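Local structure of putative NADH-flavin reductase (Streptococcus pneumoniae TIGR4, 4R01) at residues G159-N164 against Y184-I189; T147-A152 against I205-K210; A8-A13 against A30-E35; D47-T52 against I81-Q86. The protein probably acts as an NAD(P)H-dependent flavin reductase built on a Rossmann-type dinucleotide-binding fold. All coordinates share one frame; numbering follows the deposited sequence.

Contact 1 (G159-N164 against Y184-I189); sequences GEKTGN and YADYAI
Asp186 reaches from the first turn of helix 184-196 into an ST turn at Thr162-Asn164. The turn belongs to the loop between strands 154-156 and 165-168. Hydrogen bonds to one carboxylate are central to this surface contact. Asp186 OD2 takes two of them, both from Thr162. The backbone N of Thr162 lies 2.9 Å from Asp186 OD2, on its syn side and 16° out of the carboxylate plane. Thr162 OG1, also 2.9 Å from Asp186 OD2, comes from above that plane, tilted 47° out of it. The other oxygen, Asp186 OD1, accepts from Gly163 N at 2.7 Å, again on the syn side. Three donors thus grip both oxygens and should fix the rotation of the carboxylate. Thr162 OG1 also accepts from Asn164 N at 3.1 Å, which closes the ST turn. Ser183 OG bonds both Asp186 N and Glu160 O, a further tie between loop and helix start. A water makes one more link. It donates to Gly159 O at 3.2 Å and accepts from Ala185 N at 2.6 Å. Apolar packing flanks the carboxylate. Lys161 has CG anti to the backbone N (chi1 -177°). Its CB and CG therefore cover the methyl of Ala185, while its amine leads away from the helix. Lys161 CB and Ala185 CB are 3.7 Å apart. Further along, Ile189 CD1 touches the backbone at Gly163 CA, 4.3 Å away.

Contact 2 (T147-A152 against I205-K210); sequences TFVSPA and ISLLEK
The peptide groups of Phe148-Ser150 and Ile205-Leu207 meet edge to edge through their N-H and C=O groups. They pair strands 145-150 and 203-209, parallel neighbours in the buried main sheet. Ser150 N bonds Ile205 O at 2.9 Å. Ile205 N bonds Phe148 O at 2.9 Å, and Leu207 N bonds Ser150 O at 2.9 Å. The one aromatic side chain, Phe148, leads away from strand 203-209 and packs on Glu134, Leu135 and Leu138 of helix 125-138. One face of the sheet carries Val149 and Ile205; the other carries Ser150 and Ser206. The short strand axes make an angle of 26°. On the first face, Val149 and Ile205 lie side by side and point the same way. Ile205 CG1 sits between its backbone N and carbonyl carbon (chi1 58°), where it meets Val149 CG2 at 4.1 Å. The other branch, Val149 CG1, touches Leu207 CD1 at 3.7 Å. Helix 184-196 covers this side through Tyr187, which packs on Leu207. On the second face the serine CB atoms approach each other. From Pro151 on the direct backbone bonds stop, though the chains stay side by side. Ala152 CB still touches Leu208 CB at 4.1 Å. A water enters here, donating to Leu207 O at 2.6 Å and weakly to Pro151 O at 2.9 Å. The strand bonds thus use Phe148 O, Ile205 O and Ser150 O, and the water meets Leu207 O. One face is aliphatic; on the other, Ser150 OG bonds Gly100 O and Ser206 OG bonds Gly169 O, so these buried hydroxyls are satisfied.

Contact 3 (A8-A13 against A30-E35); sequences AANGQA and AIVRSE. With SO4 (sulfate ion), chain C.
Ala8 N bonds Ile31 O at 2.9 Å, where the type I turn Ala8-Gly11 leaves strand 3-7 beside strand 27-32. This is the crossover region of the first beta-alpha-beta unit, the usual dinucleotide site of a Rossmann fold. Side chains pack between turn and strand. Ala9 CB meets Ala30 CB at 3.6 Å and Val32 CG1 at 4.0 Å. Asn10 reaches across Val32, the two side chains crossing at about a right angle. Its ND2 makes a weak bond to Glu35 O at 3.0 Å, and its OD1 accepts from Lys37 N, so the amide is tied to the loop after strand 27-32 at two points, one of them weakly. A sulfate ion, probably from the crystallisation liquor, sits between the two segments. The backbone holds it from both segments: Asn10 N bonds sulfate O1 at 3.1 Å, and Arg33 N bonds sulfate O4 at 3.3 Å. Arg33 bends at chi3 (-63°), which brings NE within 3.1 Å of sulfate O2 in a weak bond. Asn10 ND2 adds a long, weak bond to sulfate O4 at 3.5 Å. The anion is thus met by two peptide N-H groups, an amide and a guanidinium. It lies at the end of strand 27-32, where Rossmann proteins that use NADP often hold its 2'-phosphate. The sulfate may mimic that group, although it alone does not show which cofactor binds.

Contact 4 (D47-T52 against I81-Q86); sequences DLFELT and IELFNQ
Leu83 and Phe84 of helix 76-88 pack against a short 3-10 segment, residues 48-50, in helix-loop packing on one face of the Rossmann-type sheet. An Asx turn at Asp47 leads into the segment, in the loop between strand 42-45 and helix 53-56. Nothing polar bridges the two segments, and the contact is apolar. Leu83 makes the broadest contact. Its CG is anti to the backbone N (chi1 166°), which points the branches at the loop. Leu83 CD2 lies 3.3 Å from Leu48 O and 3.6 Å from Phe49 CA, so this methyl rests on the 3-10 backbone. It also meets the ring of Phe49 obliquely, 4.0 Å from Phe49 CD1. Leu48 CD2 lies over one face of that ring, offset toward its rim. Leu48 and Phe84 cross at about a right angle. Leu48 CD1 touches Phe84 CZ at 3.4 Å, and both side chains also pack on Ile7 of strand 3-7. Leu51 adds CD1, 4.3 Å from Phe84 CE1. Phe84 also meets the ring of Phe95. The contact thus fits loop and helix together on the face of the main sheet that carries Ile7 and Phe95. Polar bonds act within the loop. Backbone bonds run from Glu50 N to Asp47 O and from Leu51 N to Leu48 O. Thr52 then caps helix 53-56. The Asx turn is closed by Phe49 N, 3.2 Å from Asp47 OD2, which it approaches from above the carboxylate plane, 50° out of it.

Overall arrangement
Along the chain, contact 3 closes first, then contact 4; contact 2 spans contact 1. Contacts 2 and 3 both reach the main eight-stranded sheet, with centres about 21 Å apart. Contacts 1 and 4 lie on opposite sides of the chain's centre, about 29 Å apart between centres. Neighbours touch: Tyr187 OH of contact 1 probably bonds Val149 O of contact 2, Tyr184 of contact 1 packs on Gln12 and Ala13 of contact 3, and Ile31 of contact 3 meets Leu51 of contact 4. Helix 184-196 thus links the late strands to the turn after strand 3-7, the probable dinucleotide-binding region. Tyr184 also bonds Asp72 of the second subunit, bringing the subunit interface close to that turn.

Contact 1 (G159-N164 against Y184-I189)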
# COMPACT_ATOMS: atom_id res chain seq x y z
N GLY A 159 -5.53 -11.87 -19.69
CA GLY A 159 -6.18 -12.13 -18.43
C GLY A 159 -7.51 -12.83 -18.62
O GLY A 159 -8.12 -12.77 -19.69
N GLU A 160 -7.96 -13.51 -17.57
CA GLU A 160 -9.22 -14.25 -17.60
C GLU A 160 -10.41 -13.33 -17.85
O GLU A 160 -10.54 -12.27 -17.23
CB GLU A 160 -9.41 -15.01 -16.28
CG GLU A 160 -10.68 -15.83 -16.19
CD GLU A 160 -10.80 -16.61 -14.88
OE1 GLU A 160 -9.83 -16.60 -14.09
OE2 GLU A 160 -11.86 -17.21 -14.63
N LYS A 161 -11.28 -13.73 -18.77
CA LYS A 161 -12.51 -13.00 -19.04
C LYS A 161 -13.56 -13.34 -17.99
O LYS A 161 -14.26 -14.34 -18.11
CB LYS A 161 -13.04 -13.31 -20.44
CG LYS A 161 -14.29 -12.54 -20.82
CD LYS A 161 -15.14 -13.30 -21.82
CE LYS A 161 -14.66 -13.08 -23.25
NZ LYS A 161 -15.04 -14.21 -24.15
N THR A 162 -13.66 -12.51 -16.95
CA THR A 162 -14.58 -12.77 -15.85
C THR A 162 -16.01 -12.41 -16.23
O THR A 162 -16.96 -13.07 -15.80
CB THR A 162 -14.19 -11.99 -14.58
OG1 THR A 162 -14.57 -10.61 -14.73
CG2 THR A 162 -12.69 -12.08 -14.34
N GLY A 163 -16.16 -11.35 -17.01
CA GLY A 163 -17.48 -10.88 -17.41
C GLY A 163 -18.08 -9.90 -16.43
O GLY A 163 -19.10 -9.27 -16.72
N ASN A 164 -17.46 -9.76 -15.27
CA ASN A 164 -17.94 -8.84 -14.25
C ASN A 164 -16.96 -7.71 -13.99
O ASN A 164 -15.92 -7.90 -13.36
CB ASN A 164 -18.23 -9.59 -12.95
CG ASN A 164 -19.33 -10.62 -13.10
OD1 ASN A 164 -19.16 -11.78 -12.74
ND2 ASN A 164 -20.47 -10.20 -13.64
N TYR A 184 -7.89 -7.57 -20.69
CA TYR A 184 -8.22 -6.90 -21.95
C TYR A 184 -9.63 -7.27 -22.39
O TYR A 184 -10.37 -6.43 -22.89
CB TYR A 184 -7.20 -7.25 -23.03
CG TYR A 184 -5.95 -6.39 -23.01
CD1 TYR A 184 -5.49 -5.82 -21.83
CD2 TYR A 184 -5.23 -6.16 -24.18
CE1 TYR A 184 -4.35 -5.04 -21.81
CE2 TYR A 184 -4.08 -5.37 -24.17
CZ TYR A 184 -3.65 -4.82 -22.98
OH TYR A 184 -2.51 -4.03 -22.96
N ALA A 185 -9.99 -8.53 -22.17
CA ALA A 185 -11.32 -9.03 -22.54
C ALA A 185 -12.43 -8.30 -21.78
O ALA A 185 -13.37 -7.79 -22.39
CB ALA A 185 -11.40 -10.53 -22.30
N ASP A 186 -12.32 -8.25 -20.46
CA ASP A 186 -13.32 -7.56 -19.64
C ASP A 186 -13.37 -6.06 -19.95
O ASP A 186 -14.45 -5.45 -19.92
CB ASP A 186 -13.04 -7.78 -18.15
CG ASP A 186 -13.46 -9.16 -17.67
OD1 ASP A 186 -14.46 -9.69 -18.21
OD2 ASP A 186 -12.80 -9.70 -16.77
N TYR A 187 -12.22 -5.48 -20.26
CA TYR A 187 -12.13 -4.07 -20.62
C TYR A 187 -12.88 -3.80 -21.92
O TYR A 187 -13.60 -2.80 -22.03
CB TYR A 187 -10.66 -3.65 -20.76
CG TYR A 187 -10.44 -2.23 -21.24
CD1 TYR A 187 -10.38 -1.17 -20.34
CD2 TYR A 187 -10.27 -1.96 -22.59
CE1 TYR A 187 -10.17 0.12 -20.77
CE2 TYR A 187 -10.06 -0.67 -23.03
CZ TYR A 187 -10.01 0.37 -22.12
OH TYR A 187 -9.80 1.65 -22.57
N ALA A 188 -12.71 -4.68 -22.90
CA ALA A 188 -13.41 -4.56 -24.17
C ALA A 188 -14.92 -4.59 -23.96
O ALA A 188 -15.66 -3.82 -24.56
CB ALA A 188 -12.98 -5.66 -25.14
N ILE A 189 -15.36 -5.49 -23.08
CA ILE A 189 -16.78 -5.60 -22.75
C ILE A 189 -17.32 -4.28 -22.22
O ILE A 189 -18.36 -3.80 -22.66
CB ILE A 189 -17.03 -6.71 -21.71
CG1 ILE A 189 -16.66 -8.08 -22.29
CG2 ILE A 189 -18.48 -6.71 -21.26
CD1 ILE A 189 -16.93 -9.24 -21.36
O HOH W 1 -8.14 -10.37 -21.80

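Contact 2 (T147-A152 against I205-K210)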
# COMPACT_ATOMS: atom_id res chain seq x y z
N THR A 147 -14.49 10.37 -25.47
CA THR A 147 -14.60 9.64 -24.21
C THR A 147 -13.31 8.88 -23.95
O THR A 147 -12.97 7.94 -24.67
CB THR A 147 -15.79 8.66 -24.20
OG1 THR A 147 -17.01 9.39 -24.36
CG2 THR A 147 -15.84 7.90 -22.89
N PHE A 148 -12.59 9.31 -22.91
CA PHE A 148 -11.34 8.67 -22.50
C PHE A 148 -11.65 7.48 -21.59
O PHE A 148 -12.29 7.65 -20.55
CB PHE A 148 -10.44 9.67 -21.78
CG PHE A 148 -8.98 9.33 -21.82
CD1 PHE A 148 -8.23 9.57 -22.95
CD2 PHE A 148 -8.36 8.78 -20.71
CE1 PHE A 148 -6.88 9.26 -22.99
CE2 PHE A 148 -7.01 8.47 -20.74
CZ PHE A 148 -6.27 8.71 -21.88
N VAL A 149 -11.21 6.29 -21.98
CA VAL A 149 -11.53 5.10 -21.20
C VAL A 149 -10.29 4.54 -20.50
O VAL A 149 -9.55 3.74 -21.08
CB VAL A 149 -12.16 4.01 -22.08
CG1 VAL A 149 -12.63 2.85 -21.22
CG2 VAL A 149 -13.32 4.59 -22.88
N SER A 150 -10.09 4.96 -19.26
CA SER A 150 -8.96 4.48 -18.46
C SER A 150 -9.17 3.04 -18.02
O SER A 150 -10.24 2.68 -17.54
CB SER A 150 -8.75 5.38 -17.24
OG SER A 150 -8.14 6.60 -17.60
N PRO A 151 -8.13 2.21 -18.18
CA PRO A 151 -8.17 0.84 -17.66
C PRO A 151 -7.76 0.83 -16.20
O PRO A 151 -7.53 1.90 -15.62
CB PRO A 151 -7.13 0.12 -18.53
CG PRO A 151 -6.11 1.17 -18.80
CD PRO A 151 -6.86 2.50 -18.86
N ALA A 152 -7.67 -0.35 -15.60
CA ALA A 152 -7.22 -0.46 -14.22
C ALA A 152 -5.70 -0.31 -14.16
O ALA A 152 -5.04 -0.25 -15.19
CB ALA A 152 -7.65 -1.78 -13.62
N ILE A 205 -14.16 7.92 -18.32
CA ILE A 205 -14.60 6.84 -17.46
C ILE A 205 -13.43 5.89 -17.18
O ILE A 205 -12.41 5.95 -17.86
CB ILE A 205 -15.76 6.05 -18.08
CG1 ILE A 205 -15.34 5.50 -19.45
CG2 ILE A 205 -16.98 6.95 -18.22
CD1 ILE A 205 -16.43 4.71 -20.14
N SER A 206 -13.59 5.02 -16.19
CA SER A 206 -12.57 4.03 -15.88
C SER A 206 -13.20 2.66 -15.65
O SER A 206 -14.35 2.56 -15.23
CB SER A 206 -11.76 4.46 -14.65
OG SER A 206 -12.61 4.71 -13.54
N LEU A 207 -12.44 1.61 -15.94
CA LEU A 207 -12.94 0.24 -15.85
C LEU A 207 -12.05 -0.63 -14.98
O LEU A 207 -10.84 -0.40 -14.90
CB LEU A 207 -13.07 -0.37 -17.25
CG LEU A 207 -14.06 0.33 -18.18
CD1 LEU A 207 -13.95 -0.23 -19.60
CD2 LEU A 207 -15.48 0.16 -17.65
N LEU A 208 -12.64 -1.63 -14.32
CA LEU A 208 -11.88 -2.52 -13.45
C LEU A 208 -12.69 -3.78 -13.13
O LEU A 208 -13.91 -3.78 -13.26
CB LEU A 208 -11.47 -1.78 -12.17
CG LEU A 208 -12.47 -1.22 -11.15
CD1 LEU A 208 -12.85 -2.24 -10.06
CD2 LEU A 208 -11.98 0.11 -10.55
N GLU A 209 -12.00 -4.84 -12.73
CA GLU A 209 -12.61 -6.15 -12.51
C GLU A 209 -13.48 -6.19 -11.25
O GLU A 209 -13.25 -5.43 -10.31
CB GLU A 209 -11.54 -7.23 -12.43
CG GLU A 209 -12.05 -8.66 -12.47
CD GLU A 209 -10.96 -9.67 -12.15
OE1 GLU A 209 -11.29 -10.74 -11.58
OE2 GLU A 209 -9.79 -9.39 -12.45
N LYS A 210 -14.46 -7.10 -11.25
CA LYS A 210 -15.34 -7.38 -10.12
C LYS A 210 -16.28 -6.22 -9.83
O LYS A 210 -17.47 -6.42 -9.58
CB LYS A 210 -14.53 -7.72 -8.86
CG LYS A 210 -13.55 -8.86 -9.05
CD LYS A 210 -12.96 -9.30 -7.72
CE LYS A 210 -11.93 -10.41 -7.91
NZ LYS A 210 -10.68 -9.90 -8.53
O HOH W 2 -9.80 1.67 -13.76

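Contact 3 (A8-A13 against A30-E35)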
# COMPACT_ATOMS: atom_id res chain seq x y z
N ALA A 8 -5.55 0.81 -35.01
CA ALA A 8 -4.59 -0.15 -34.45
C ALA A 8 -5.29 -1.42 -33.98
O ALA A 8 -5.11 -1.86 -32.84
CB ALA A 8 -3.78 0.48 -33.32
N ALA A 9 -6.08 -2.01 -34.86
CA ALA A 9 -6.87 -3.19 -34.52
C ALA A 9 -6.02 -4.45 -34.40
O ALA A 9 -6.50 -5.49 -33.94
CB ALA A 9 -7.97 -3.40 -35.56
N ASN A 10 -4.76 -4.37 -34.82
CA ASN A 10 -3.85 -5.50 -34.69
C ASN A 10 -3.21 -5.56 -33.31
O ASN A 10 -2.67 -6.60 -32.92
CB ASN A 10 -2.76 -5.43 -35.77
CG ASN A 10 -3.25 -5.90 -37.11
OD1 ASN A 10 -4.12 -6.77 -37.19
ND2 ASN A 10 -2.70 -5.34 -38.18
N GLY A 11 -3.26 -4.45 -32.59
CA GLY A 11 -2.78 -4.41 -31.23
C GLY A 11 -3.59 -5.34 -30.35
O GLY A 11 -4.70 -5.74 -30.71
N GLN A 12 -3.04 -5.70 -29.19
CA GLN A 12 -3.70 -6.64 -28.31
C GLN A 12 -5.03 -6.10 -27.79
O GLN A 12 -6.02 -6.82 -27.74
CB GLN A 12 -2.77 -7.01 -27.14
CG GLN A 12 -1.56 -7.84 -27.57
CD GLN A 12 -0.52 -7.98 -26.48
OE1 GLN A 12 -0.54 -8.94 -25.71
NE2 GLN A 12 0.41 -7.03 -26.42
N ALA A 13 -5.05 -4.81 -27.44
CA ALA A 13 -6.27 -4.18 -26.98
C ALA A 13 -7.23 -3.96 -28.14
O ALA A 13 -8.44 -4.15 -28.01
CB ALA A 13 -5.97 -2.86 -26.29
N ALA A 30 -11.45 -2.22 -39.57
CA ALA A 30 -10.13 -2.17 -38.94
C ALA A 30 -9.20 -1.25 -39.71
O ALA A 30 -8.96 -1.44 -40.90
CB ALA A 30 -9.53 -3.56 -38.85
N ILE A 31 -8.67 -0.24 -39.03
CA ILE A 31 -7.67 0.62 -39.62
C ILE A 31 -6.30 0.22 -39.07
O ILE A 31 -6.00 0.44 -37.90
CB ILE A 31 -7.95 2.10 -39.34
CG1 ILE A 31 -9.31 2.48 -39.94
CG2 ILE A 31 -6.85 2.98 -39.90
CD1 ILE A 31 -9.69 3.94 -39.76
N VAL A 32 -5.49 -0.39 -39.93
CA VAL A 32 -4.24 -1.01 -39.51
C VAL A 32 -3.06 -0.59 -40.38
O VAL A 32 -3.23 0.09 -41.40
CB VAL A 32 -4.36 -2.55 -39.55
CG1 VAL A 32 -5.40 -3.04 -38.56
CG2 VAL A 32 -4.70 -3.02 -40.96
N ARG A 33 -1.87 -1.01 -39.99
CA ARG A 33 -0.65 -0.67 -40.71
C ARG A 33 -0.10 -1.87 -41.48
O ARG A 33 0.51 -1.72 -42.53
CB ARG A 33 0.41 -0.14 -39.75
CG ARG A 33 0.02 1.16 -39.05
CD ARG A 33 1.07 1.58 -38.04
NE ARG A 33 1.21 0.62 -36.95
CZ ARG A 33 2.07 0.74 -35.95
NH1 ARG A 33 2.87 1.79 -35.88
NH2 ARG A 33 2.13 -0.19 -35.00
N SER A 34 -0.33 -3.07 -40.95
CA SER A 34 0.12 -4.30 -41.61
C SER A 34 -1.06 -5.23 -41.87
O SER A 34 -2.22 -4.80 -41.83
CB SER A 34 1.19 -5.01 -40.78
OG SER A 34 0.69 -5.35 -39.50
N GLU A 35 -0.77 -6.50 -42.12
CA GLU A 35 -1.81 -7.48 -42.42
C GLU A 35 -2.79 -7.62 -41.25
O GLU A 35 -2.38 -7.60 -40.09
CB GLU A 35 -1.20 -8.84 -42.76
CG GLU A 35 -2.20 -9.83 -43.34
CD GLU A 35 -1.75 -11.27 -43.21
OE1 GLU A 35 -0.68 -11.51 -42.61
OE2 GLU A 35 -2.46 -12.17 -43.70
S SO4 C . -1.79 -1.83 -36.24
O1 SO4 C . -3.17 -2.27 -36.39
O2 SO4 C . -1.72 -0.38 -36.46
O3 SO4 C . -1.32 -2.14 -34.89
O4 SO4 C . -0.94 -2.51 -37.21

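Contact 4 (D47-T52 against I81-Q86)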
# COMPACT_ATOMS: atom_id res chain seq x y z
N ASP A 47 -1.47 4.45 -42.86
CA ASP A 47 -0.81 5.03 -41.71
C ASP A 47 -1.79 5.95 -40.99
O ASP A 47 -2.49 6.73 -41.63
CB ASP A 47 0.45 5.80 -42.11
CG ASP A 47 1.23 6.31 -40.91
OD1 ASP A 47 1.99 5.52 -40.32
OD2 ASP A 47 1.07 7.50 -40.56
N LEU A 48 -1.82 5.83 -39.67
CA LEU A 48 -2.76 6.58 -38.83
C LEU A 48 -2.79 8.08 -39.16
O LEU A 48 -3.86 8.66 -39.34
CB LEU A 48 -2.41 6.39 -37.36
CG LEU A 48 -3.19 7.25 -36.37
CD1 LEU A 48 -4.67 6.95 -36.49
CD2 LEU A 48 -2.71 7.02 -34.95
N PHE A 49 -1.61 8.69 -39.23
CA PHE A 49 -1.52 10.14 -39.41
C PHE A 49 -1.68 10.57 -40.86
O PHE A 49 -1.44 11.72 -41.21
CB PHE A 49 -0.20 10.65 -38.84
CG PHE A 49 -0.03 10.38 -37.37
CD1 PHE A 49 -0.56 11.25 -36.43
CD2 PHE A 49 0.63 9.24 -36.94
CE1 PHE A 49 -0.41 10.99 -35.08
CE2 PHE A 49 0.78 8.99 -35.59
CZ PHE A 49 0.26 9.86 -34.66
N GLU A 50 -2.08 9.63 -41.71
CA GLU A 50 -2.37 9.93 -43.10
C GLU A 50 -3.87 9.78 -43.37
O GLU A 50 -4.32 9.90 -44.51
CB GLU A 50 -1.57 9.03 -44.04
CG GLU A 50 -0.21 9.60 -44.42
CD GLU A 50 0.81 8.53 -44.75
OE1 GLU A 50 0.39 7.37 -44.97
OE2 GLU A 50 2.01 8.84 -44.79
N LEU A 51 -4.63 9.54 -42.31
CA LEU A 51 -6.08 9.42 -42.42
C LEU A 51 -6.72 10.75 -42.80
O LEU A 51 -6.24 11.82 -42.42
CB LEU A 51 -6.67 8.93 -41.10
CG LEU A 51 -6.46 7.46 -40.72
CD1 LEU A 51 -6.95 7.22 -39.30
CD2 LEU A 51 -7.16 6.53 -41.70
N THR A 52 -7.81 10.67 -43.55
CA THR A 52 -8.57 11.85 -43.95
C THR A 52 -9.98 11.77 -43.37
O THR A 52 -10.37 10.75 -42.81
CB THR A 52 -8.65 11.98 -45.48
OG1 THR A 52 -9.54 10.98 -46.00
CG2 THR A 52 -7.27 11.81 -46.11
N ILE A 81 -4.43 12.72 -31.19
CA ILE A 81 -5.59 13.46 -30.71
C ILE A 81 -5.85 14.69 -31.57
O ILE A 81 -6.97 14.93 -32.01
CB ILE A 81 -5.41 13.91 -29.25
CG1 ILE A 81 -5.27 12.70 -28.34
CG2 ILE A 81 -6.58 14.78 -28.82
CD1 ILE A 81 -6.44 11.75 -28.38
N GLU A 82 -4.79 15.46 -31.82
CA GLU A 82 -4.88 16.66 -32.64
C GLU A 82 -5.39 16.31 -34.03
O GLU A 82 -6.20 17.03 -34.61
CB GLU A 82 -3.52 17.35 -32.74
CG GLU A 82 -3.59 18.86 -32.88
CD GLU A 82 -3.94 19.55 -31.57
OE1 GLU A 82 -3.16 19.42 -30.61
OE2 GLU A 82 -5.00 20.21 -31.51
N LEU A 83 -4.92 15.18 -34.56
CA LEU A 83 -5.34 14.70 -35.87
C LEU A 83 -6.81 14.29 -35.88
O LEU A 83 -7.58 14.70 -36.75
CB LEU A 83 -4.48 13.51 -36.31
CG LEU A 83 -5.04 12.72 -37.49
CD1 LEU A 83 -4.90 13.50 -38.79
CD2 LEU A 83 -4.38 11.37 -37.59
N PHE A 84 -7.20 13.46 -34.91
CA PHE A 84 -8.56 12.96 -34.85
C PHE A 84 -9.57 14.08 -34.64
O PHE A 84 -10.66 14.06 -35.20
CB PHE A 84 -8.70 11.92 -33.74
CG PHE A 84 -8.29 10.54 -34.16
CD1 PHE A 84 -8.99 9.87 -35.15
CD2 PHE A 84 -7.21 9.91 -33.56
CE1 PHE A 84 -8.62 8.61 -35.54
CE2 PHE A 84 -6.84 8.64 -33.94
CZ PHE A 84 -7.55 7.99 -34.94
N ASN A 85 -9.18 15.07 -33.83
CA ASN A 85 -10.02 16.24 -33.63
C ASN A 85 -10.28 16.97 -34.95
O ASN A 85 -11.41 17.34 -35.25
CB ASN A 85 -9.38 17.20 -32.62
CG ASN A 85 -10.22 18.43 -32.37
OD1 ASN A 85 -11.29 18.35 -31.76
ND2 ASN A 85 -9.74 19.58 -32.82
N GLN A 86 -9.23 17.14 -35.73
CA GLN A 86 -9.31 17.76 -37.03
C GLN A 86 -10.25 17.01 -37.94
O GLN A 86 -10.88 17.61 -38.76
CB GLN A 86 -7.95 17.79 -37.71
CG GLN A 86 -7.09 18.97 -37.34
CD GLN A 86 -5.60 18.67 -37.44
OE1 GLN A 86 -5.20 17.64 -37.98
NE2 GLN A 86 -4.79 19.56 -36.93